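ABC transporter (Caldanaerobius, PDB 4G68) probably binds xylan-derived sugars outside the cell as the solute-binding component of an ABC transporter. Local coordinates at residues L195-E200 against L407-F412; P202-Y207 against T403-V408. One frame throughout, in Å; residues are numbered along the deposited sequence.

Interaction 1. Residues L195-E200 against L407-F412; sequences LGEKDE and LVAQLF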
ATOM      1  N   LEU C 195     -13.095  -5.475  -7.327  1.00 20.85           N
ATOM      2  CA  LEU C 195     -11.631  -5.840  -7.327  1.00 23.50           C
ATOM      3  C   LEU C 195     -10.987  -5.861  -8.753  1.00 23.77           C
ATOM      4  O   LEU C 195     -11.584  -6.424  -9.676  1.00 26.68           O
ATOM      5  CB  LEU C 195     -11.385  -7.139  -6.562  1.00 20.47           C
ATOM      6  CG  LEU C 195     -10.013  -7.811  -6.671  1.00 20.45           C
ATOM      7  CD1 LEU C 195      -8.888  -6.966  -6.029  1.00 16.21           C
ATOM      8  CD2 LEU C 195     -10.005  -9.236  -6.148  1.00 21.00           C
ATOM      9  N   GLY C 196      -9.777  -5.257  -8.925  1.00 25.72           N
ATOM     10  CA  GLY C 196      -8.996  -5.485 -10.121  1.00 24.89           C
ATOM     11  C   GLY C 196      -7.755  -6.322  -9.846  1.00 28.02           C
ATOM     12  O   GLY C 196      -6.799  -5.815  -9.239  1.00 26.99           O
ATOM     13  N   GLU C 197      -7.753  -7.586 -10.305  1.00 24.19           N
ATOM     14  CA  GLU C 197      -6.701  -8.559  -9.927  1.00 24.45           C
ATOM     15  C   GLU C 197      -5.559  -8.794 -10.975  1.00 23.62           C
ATOM     16  O   GLU C 197      -4.610  -9.546 -10.728  1.00 24.17           O
ATOM     17  CB  GLU C 197      -7.346  -9.875  -9.438  1.00 23.98           C
ATOM     18  CG  GLU C 197      -6.470 -11.127  -9.372  1.00 21.19           C
ATOM     19  CD  GLU C 197      -5.429 -11.088  -8.235  1.00 23.80           C
ATOM     20  OE1 GLU C 197      -5.409 -10.038  -7.529  1.00 24.86           O
ATOM     21  OE2 GLU C 197      -4.644 -12.085  -8.059  1.00 17.40           O
ATOM     22  N   LYS C 198      -5.613  -8.081 -12.093  1.00 24.64           N
ATOM     23  CA  LYS C 198      -4.651  -8.244 -13.225  1.00 28.10           C
ATOM     24  C   LYS C 198      -3.148  -8.106 -12.889  1.00 30.20           C
ATOM     25  O   LYS C 198      -2.269  -8.784 -13.493  1.00 28.16           O
ATOM     26  CB  LYS C 198      -4.962  -7.201 -14.282  1.00 28.99           C
ATOM     27  CG  LYS C 198      -4.393  -7.544 -15.649  1.00 33.79           C
ATOM     28  CD  LYS C 198      -4.704  -6.424 -16.627  1.00 33.60           C
ATOM     29  CE  LYS C 198      -3.614  -6.289 -17.670  1.00 36.44           C
ATOM     30  NZ  LYS C 198      -3.692  -7.257 -18.798  1.00 41.96           N
ATOM     31  N   ASP C 199      -2.854  -7.167 -11.997  1.00 26.64           N
ATOM     32  CA  ASP C 199      -1.514  -6.910 -11.566  1.00 26.51           C
ATOM     33  C   ASP C 199      -1.231  -7.652 -10.274  1.00 25.61           C
ATOM     34  O   ASP C 199      -0.191  -7.476  -9.711  1.00 27.64           O
ATOM     35  CB  ASP C 199      -1.265  -5.370 -11.485  1.00 28.25           C
ATOM     36  CG  ASP C 199      -1.412  -4.677 -12.869  1.00 33.81           C
ATOM     37  OD1 ASP C 199      -0.748  -5.139 -13.824  1.00 32.43           O
ATOM     38  OD2 ASP C 199      -2.156  -3.663 -13.024  1.00 28.69           O
ATOM     39  N   GLU C 200      -2.168  -8.508  -9.828  1.00 25.98           N
ATOM     40  CA  GLU C 200      -2.008  -9.466  -8.670  1.00 23.21           C
ATOM     41  C   GLU C 200      -1.829  -8.914  -7.257  1.00 20.07           C
ATOM     42  O   GLU C 200      -2.290  -9.522  -6.274  1.00 17.53           O
ATOM     43  CB  GLU C 200      -0.934 -10.522  -8.963  1.00 23.32           C
ATOM     44  CG  GLU C 200      -1.052 -11.012 -10.401  1.00 27.49           C
ATOM     45  CD  GLU C 200      -0.132 -12.174 -10.703  1.00 33.05           C
ATOM     46  OE1 GLU C 200       0.862 -12.352  -9.966  1.00 29.45           O
ATOM     47  OE2 GLU C 200      -0.427 -12.920 -11.678  1.00 32.93           O
ATOM     48  N   LEU C 407       0.576 -17.327  -7.076  1.00 29.23           N
ATOM     49  CA  LEU C 407      -0.175 -18.343  -6.384  1.00 27.03           C
ATOM     50  C   LEU C 407      -1.434 -17.820  -5.702  1.00 25.40           C
ATOM     51  O   LEU C 407      -2.407 -18.524  -5.568  1.00 25.91           O
ATOM     52  CB  LEU C 407       0.732 -18.987  -5.304  1.00 28.35           C
ATOM     53  CG  LEU C 407       1.908 -19.914  -5.718  1.00 29.55           C
ATOM     54  CD1 LEU C 407       2.685 -20.413  -4.500  1.00 26.80           C
ATOM     55  CD2 LEU C 407       1.473 -21.071  -6.622  1.00 32.58           C
ATOM     56  N   VAL C 408      -1.378 -16.627  -5.137  1.00 27.96           N
ATOM     57  CA  VAL C 408      -2.634 -16.077  -4.624  1.00 28.37           C
ATOM     58  C   VAL C 408      -3.522 -15.931  -5.850  1.00 27.67           C
ATOM     59  O   VAL C 408      -4.725 -16.192  -5.760  1.00 29.45           O
ATOM     60  CB  VAL C 408      -2.485 -14.757  -3.800  1.00 31.00           C
ATOM     61  CG1 VAL C 408      -3.852 -14.063  -3.616  1.00 30.59           C
ATOM     62  CG2 VAL C 408      -1.887 -15.037  -2.424  1.00 25.71           C
ATOM     63  N   ALA C 409      -2.957 -15.491  -6.982  1.00 25.63           N
ATOM     64  CA  ALA C 409      -3.802 -15.288  -8.172  1.00 29.15           C
ATOM     65  C   ALA C 409      -4.532 -16.611  -8.512  1.00 31.42           C
ATOM     66  O   ALA C 409      -5.740 -16.630  -8.623  1.00 24.18           O
ATOM     67  CB  ALA C 409      -3.003 -14.751  -9.353  1.00 28.75           C
ATOM     68  N   GLN C 410      -3.795 -17.721  -8.505  1.00 33.38           N
ATOM     69  CA  GLN C 410      -4.371 -19.063  -8.746  1.00 35.90           C
ATOM     70  C   GLN C 410      -5.439 -19.546  -7.724  1.00 35.93           C
ATOM     71  O   GLN C 410      -6.333 -20.350  -8.082  1.00 31.50           O
ATOM     72  CB  GLN C 410      -3.224 -20.053  -8.806  1.00 37.86           C
ATOM     73  CG  GLN C 410      -2.458 -19.932 -10.095  1.00 37.83           C
ATOM     74  CD  GLN C 410      -0.986 -20.212  -9.938  1.00 42.68           C
ATOM     75  OE1 GLN C 410      -0.552 -21.241  -9.361  1.00 46.34           O
ATOM     76  NE2 GLN C 410      -0.199 -19.292 -10.451  1.00 32.15           N
ATOM     77  N   LEU C 411      -5.357 -19.052  -6.487  1.00 33.05           N
ATOM     78  CA  LEU C 411      -6.459 -19.183  -5.524  1.00 37.47           C
ATOM     79  C   LEU C 411      -7.738 -18.476  -5.985  1.00 35.78           C
ATOM     80  O   LEU C 411      -8.832 -19.079  -5.968  1.00 36.82           O
ATOM     81  CB  LEU C 411      -6.075 -18.666  -4.123  1.00 37.92           C
ATOM     82  CG  LEU C 411      -5.112 -19.489  -3.263  1.00 36.96           C
ATOM     83  CD1 LEU C 411      -4.738 -18.697  -2.001  1.00 38.07           C
ATOM     84  CD2 LEU C 411      -5.705 -20.852  -2.894  1.00 35.55           C
ATOM     85  N   PHE C 412      -7.622 -17.195  -6.359  1.00 34.54           N
ATOM     86  CA  PHE C 412      -8.790 -16.446  -6.883  1.00 33.16           C
ATOM     87  C   PHE C 412      -9.410 -17.147  -8.114  1.00 34.31           C
ATOM     88  O   PHE C 412     -10.637 -17.022  -8.388  1.00 36.20           O
ATOM     89  CB  PHE C 412      -8.394 -15.037  -7.274  1.00 24.65           C
ATOM     90  CG  PHE C 412      -8.341 -14.056  -6.114  1.00 24.79           C
ATOM     91  CD1 PHE C 412      -7.092 -13.730  -5.475  1.00 26.53           C
ATOM     92  CD2 PHE C 412      -9.509 -13.470  -5.627  1.00 22.97           C
ATOM     93  CE1 PHE C 412      -7.044 -12.807  -4.434  1.00 26.27           C
ATOM     94  CE2 PHE C 412      -9.467 -12.541  -4.594  1.00 28.06           C
ATOM     95  CZ  PHE C 412      -8.232 -12.220  -3.973  1.00 27.05           C
TER
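Leu195 and Phe412 form the apolar part of this contact. The two side chains come from opposite directions, and the leucine methyl CD2 lies 3.7 Å from CE2 of the phenylalanine, at a slant to the ring. Leu195 holds CG anti to its own nitrogen (chi1 169°), which sends the isobutyl group across toward helix 398-412. Beyond this pair, Leu195 also packs on Phe251 and Phe255, while Phe412 rests on Leu242 and Val246 of helix 233-248. The pair therefore belongs to a larger hydrophobic cluster.

Carboxylate oxygens set against apolar atoms supply a second kind of contact. OE2 of Glu197 sits 3.3 Å from CA of Ala409 and 3.4 Å from the CB of that residue. The same oxygen is 3.9 Å from Phe412 CD1, with the carboxylate and ring planes 37° apart. Glu200 runs extended beyond CG, bringing its OE2 to 3.9 Å from CB of Ala409, whose small side chain is consistent with the close approach of both glutamates. No hydrogen bond spans the two segments. The other oxygen of Glu197, OE1, makes a weak hydrogen bond to the backbone N of Gly203, in the first turn of helix 201-215.

Glu197 to Glu200 form a type I beta turn, closed by a bond of 2.8 Å from Glu200 N to Glu197 O, and Glu200 occupies the N-cap position of helix 201-215. In this solute-binding protein fold the turn thus leads directly into a helix while lying against another from the C-terminal part of the chain.

A pair of like charges is the third element. OE1 of Glu200 lies 2.7 Å from OD1 of Asp406, close enough that one of the two acids is probably protonated.

Interaction 2. Residues P202-Y207 against T403-V408; sequences PGMWYY and THKDLV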
ATOM      1  N   PRO C 202      -3.224  -6.223  -5.856  1.00 22.47           N
ATOM      2  CA  PRO C 202      -4.408  -5.826  -5.063  1.00 21.02           C
ATOM      3  C   PRO C 202      -5.132  -7.002  -4.361  1.00 21.27           C
ATOM      4  O   PRO C 202      -5.513  -6.859  -3.210  1.00 20.34           O
ATOM      5  CB  PRO C 202      -5.300  -5.131  -6.084  1.00 23.36           C
ATOM      6  CG  PRO C 202      -4.400  -4.747  -7.195  1.00 22.63           C
ATOM      7  CD  PRO C 202      -3.388  -5.860  -7.275  1.00 21.81           C
ATOM      8  N   GLY C 203      -5.306  -8.154  -5.033  1.00 21.72           N
ATOM      9  CA  GLY C 203      -5.973  -9.309  -4.404  1.00 18.91           C
ATOM     10  C   GLY C 203      -5.148  -9.968  -3.329  1.00 23.45           C
ATOM     11  O   GLY C 203      -5.693 -10.690  -2.420  1.00 22.18           O
ATOM     12  N   MET C 204      -3.824  -9.795  -3.480  1.00 21.99           N
ATOM     13  CA  MET C 204      -2.847 -10.311  -2.563  1.00 21.18           C
ATOM     14  C   MET C 204      -3.128  -9.676  -1.166  1.00 20.08           C
ATOM     15  O   MET C 204      -3.187 -10.373  -0.223  1.00 16.89           O
ATOM     16  CB  MET C 204      -1.457  -9.932  -3.115  1.00 20.80           C
ATOM     17  CG  MET C 204      -0.311 -10.776  -2.648  1.00 18.37           C
ATOM     18  SD  MET C 204       1.196  -9.791  -2.277  1.00 17.04           S
ATOM     19  CE  MET C 204       0.446  -8.584  -1.141  1.00 21.57           C
ATOM     20  N   TRP C 205      -3.237  -8.346  -1.072  1.00 19.30           N
ATOM     21  CA  TRP C 205      -3.855  -7.672   0.151  1.00 21.81           C
ATOM     22  C   TRP C 205      -4.961  -8.425   0.941  1.00 22.78           C
ATOM     23  O   TRP C 205      -4.943  -8.492   2.223  1.00 26.32           O
ATOM     24  CB  TRP C 205      -4.320  -6.258  -0.225  1.00 21.05           C
ATOM     25  CG  TRP C 205      -3.149  -5.328  -0.242  1.00 21.95           C
ATOM     26  CD1 TRP C 205      -2.019  -5.400  -1.067  1.00 22.47           C
ATOM     27  CD2 TRP C 205      -2.890  -4.204   0.664  1.00 20.43           C
ATOM     28  NE1 TRP C 205      -1.086  -4.448  -0.696  1.00 21.17           N
ATOM     29  CE2 TRP C 205      -1.546  -3.705   0.328  1.00 22.35           C
ATOM     30  CE3 TRP C 205      -3.573  -3.630   1.722  1.00 19.62           C
ATOM     31  CZ2 TRP C 205      -0.993  -2.608   0.977  1.00 21.21           C
ATOM     32  CZ3 TRP C 205      -3.026  -2.551   2.371  1.00 21.13           C
ATOM     33  CH2 TRP C 205      -1.752  -2.053   2.029  1.00 21.84           C
ATOM     34  N   TYR C 206      -5.946  -8.952   0.201  1.00 23.75           N
ATOM     35  CA  TYR C 206      -7.026  -9.714   0.778  1.00 21.77           C
ATOM     36  C   TYR C 206      -6.442 -10.918   1.466  1.00 21.95           C
ATOM     37  O   TYR C 206      -6.753 -11.144   2.653  1.00 19.61           O
ATOM     38  CB  TYR C 206      -8.030 -10.161  -0.323  1.00 23.40           C
ATOM     39  CG  TYR C 206      -8.921  -9.113  -0.905  1.00 24.34           C
ATOM     40  CD1 TYR C 206     -10.303  -9.312  -0.900  1.00 28.60           C
ATOM     41  CD2 TYR C 206      -8.418  -7.991  -1.584  1.00 22.07           C
ATOM     42  CE1 TYR C 206     -11.151  -8.386  -1.450  1.00 24.86           C
ATOM     43  CE2 TYR C 206      -9.276  -7.060  -2.176  1.00 25.85           C
ATOM     44  CZ  TYR C 206     -10.643  -7.286  -2.111  1.00 22.76           C
ATOM     45  OH  TYR C 206     -11.564  -6.382  -2.637  1.00 26.35           O
ATOM     46  N   TYR C 207      -5.583 -11.674   0.755  1.00 22.99           N
ATOM     47  CA  TYR C 207      -5.050 -12.928   1.342  1.00 20.71           C
ATOM     48  C   TYR C 207      -4.148 -12.639   2.530  1.00 20.63           C
ATOM     49  O   TYR C 207      -4.302 -13.218   3.595  1.00 25.10           O
ATOM     50  CB  TYR C 207      -4.221 -13.778   0.301  1.00 22.15           C
ATOM     51  CG  TYR C 207      -3.615 -14.919   1.022  1.00 22.01           C
ATOM     52  CD1 TYR C 207      -4.323 -16.111   1.188  1.00 25.93           C
ATOM     53  CD2 TYR C 207      -2.388 -14.782   1.667  1.00 24.29           C
ATOM     54  CE1 TYR C 207      -3.779 -17.157   1.955  1.00 26.15           C
ATOM     55  CE2 TYR C 207      -1.859 -15.783   2.453  1.00 25.06           C
ATOM     56  CZ  TYR C 207      -2.539 -16.989   2.574  1.00 26.82           C
ATOM     57  OH  TYR C 207      -1.951 -17.989   3.326  1.00 30.57           O
ATOM     58  N   THR C 403       6.272 -15.110  -6.507  1.00 31.64           N
ATOM     59  CA  THR C 403       5.717 -16.449  -6.221  1.00 31.84           C
ATOM     60  C   THR C 403       4.344 -16.320  -5.484  1.00 34.10           C
ATOM     61  O   THR C 403       3.307 -16.868  -5.944  1.00 30.57           O
ATOM     62  CB  THR C 403       6.743 -17.350  -5.466  1.00 35.90           C
ATOM     63  OG1 THR C 403       7.862 -17.703  -6.325  1.00 32.64           O
ATOM     64  CG2 THR C 403       6.087 -18.634  -4.928  1.00 38.74           C
ATOM     65  N   HIS C 404       4.360 -15.594  -4.358  1.00 31.31           N
ATOM     66  CA  HIS C 404       3.159 -15.264  -3.589  1.00 30.63           C
ATOM     67  C   HIS C 404       2.086 -14.674  -4.469  1.00 28.69           C
ATOM     68  O   HIS C 404       0.985 -15.191  -4.524  1.00 23.34           O
ATOM     69  CB  HIS C 404       3.500 -14.326  -2.413  1.00 31.62           C
ATOM     70  CG  HIS C 404       2.328 -14.063  -1.475  1.00 29.03           C
ATOM     71  ND1 HIS C 404       1.457 -15.025  -1.120  1.00 31.68           N
ATOM     72  CD2 HIS C 404       1.893 -12.902  -0.880  1.00 27.72           C
ATOM     73  CE1 HIS C 404       0.524 -14.511  -0.336  1.00 31.73           C
ATOM     74  NE2 HIS C 404       0.792 -13.209  -0.168  1.00 34.28           N
ATOM     75  N   LYS C 405       2.412 -13.595  -5.187  1.00 30.70           N
ATOM     76  CA  LYS C 405       1.445 -12.959  -6.078  1.00 28.98           C
ATOM     77  C   LYS C 405       0.846 -13.913  -7.079  1.00 29.71           C
ATOM     78  O   LYS C 405      -0.367 -13.832  -7.345  1.00 26.53           O
ATOM     79  CB  LYS C 405       2.065 -11.774  -6.823  1.00 29.58           C
ATOM     80  CG  LYS C 405       2.321 -10.568  -5.946  1.00 27.27           C
ATOM     81  CD  LYS C 405       3.177  -9.531  -6.638  1.00 25.39           C
ATOM     82  CE  LYS C 405       2.602  -9.015  -7.932  1.00 28.33           C
ATOM     83  NZ  LYS C 405       3.666  -8.224  -8.572  1.00 23.55           N
ATOM     84  N   ASP C 406       1.658 -14.816  -7.653  1.00 29.32           N
ATOM     85  CA  ASP C 406       1.117 -15.691  -8.737  1.00 31.84           C
ATOM     86  C   ASP C 406       0.176 -16.754  -8.215  1.00 29.88           C
ATOM     87  O   ASP C 406      -0.922 -16.994  -8.819  1.00 28.11           O
ATOM     88  CB  ASP C 406       2.209 -16.372  -9.577  1.00 35.58           C
ATOM     89  CG  ASP C 406       3.064 -15.385 -10.334  1.00 39.55           C
ATOM     90  OD1 ASP C 406       2.548 -14.300 -10.697  1.00 34.55           O
ATOM     91  OD2 ASP C 406       4.272 -15.677 -10.545  1.00 42.67           O
ATOM     92  N   LEU C 407       0.576 -17.327  -7.076  1.00 29.23           N
ATOM     93  CA  LEU C 407      -0.175 -18.343  -6.384  1.00 27.03           C
ATOM     94  C   LEU C 407      -1.434 -17.820  -5.702  1.00 25.40           C
ATOM     95  O   LEU C 407      -2.407 -18.524  -5.568  1.00 25.91           O
ATOM     96  CB  LEU C 407       0.732 -18.987  -5.304  1.00 28.35           C
ATOM     97  CG  LEU C 407       1.908 -19.914  -5.718  1.00 29.55           C
ATOM     98  CD1 LEU C 407       2.685 -20.413  -4.500  1.00 26.80           C
ATOM     99  CD2 LEU C 407       1.473 -21.071  -6.622  1.00 32.58           C
ATOM    100  N   VAL C 408      -1.378 -16.627  -5.137  1.00 27.96           N
ATOM    101  CA  VAL C 408      -2.634 -16.077  -4.624  1.00 28.37           C
ATOM    102  C   VAL C 408      -3.522 -15.931  -5.850  1.00 27.67           C
ATOM    103  O   VAL C 408      -4.725 -16.192  -5.760  1.00 29.45           O
ATOM    104  CB  VAL C 408      -2.485 -14.757  -3.800  1.00 31.00           C
ATOM    105  CG1 VAL C 408      -3.852 -14.063  -3.616  1.00 30.59           C
ATOM    106  CG2 VAL C 408      -1.887 -15.037  -2.424  1.00 25.71           C
TER
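Met204 and His404 meet where segments 202-207 and 403-408, on helices 201-215 and 398-412, cross at 85° with axes 9.3 Å apart, a near-perpendicular pair of sequence-distant helices within one lobe of the periplasmic-binding-protein-type fold. The methionine chain bends at chi2 (-139°) and chi3, laying CG and SD beside the imidazole: each lies 3.5 Å from His404 CD2, the sulfur oblique to the ring. SD also approaches Lys405 CG.

His404 reaches across because its CG stands anti to the backbone nitrogen (chi1 -174°). Its CE1 edge comes 3.5 Å from Tyr207 CD2, which lies in the imidazole plane, although the two rings meet obliquely. Val408 fills the next turn, its CG2 3.8 Å from Tyr207 CB and its CG1 4.0 Å from Met204 CA. Trp392 stacks on the imidazole, and Tyr207 OH is hydrogen-bonded to Phe235 O.

Replacing His404 by alanine is likely to leave Asp208 without its hydrogen-bonding mate and open a gap between Met204 and Tyr207. No hydrogen bond crosses the segments; the contact rests on aromatic, sulfur-aromatic and apolar packing, and the buried imidazole finds its polar partner in Asp208, whose carboxylate on NE2 would tend to stabilise a protonated ring.

Interactions 1 and 2 have centres 6 Å apart and lie on the same side of the chain's centre. Both use helix 398-412, sharing Leu407 and Val408. Their first segments follow one another along the chain: the loop 195-200 comes directly before helix 201-215, which holds 202-207. On helix 398-412 the order reverses, since 403-408, the partner of the later segment, precedes most of 407-412. The two contacts also touch, with Phe412 CE1 3.2 Å from Gly203 O. Together they pack helix 398-412 against a loop and across the helix that follows it, joining parts of the chain some 200 residues apart within one lobe.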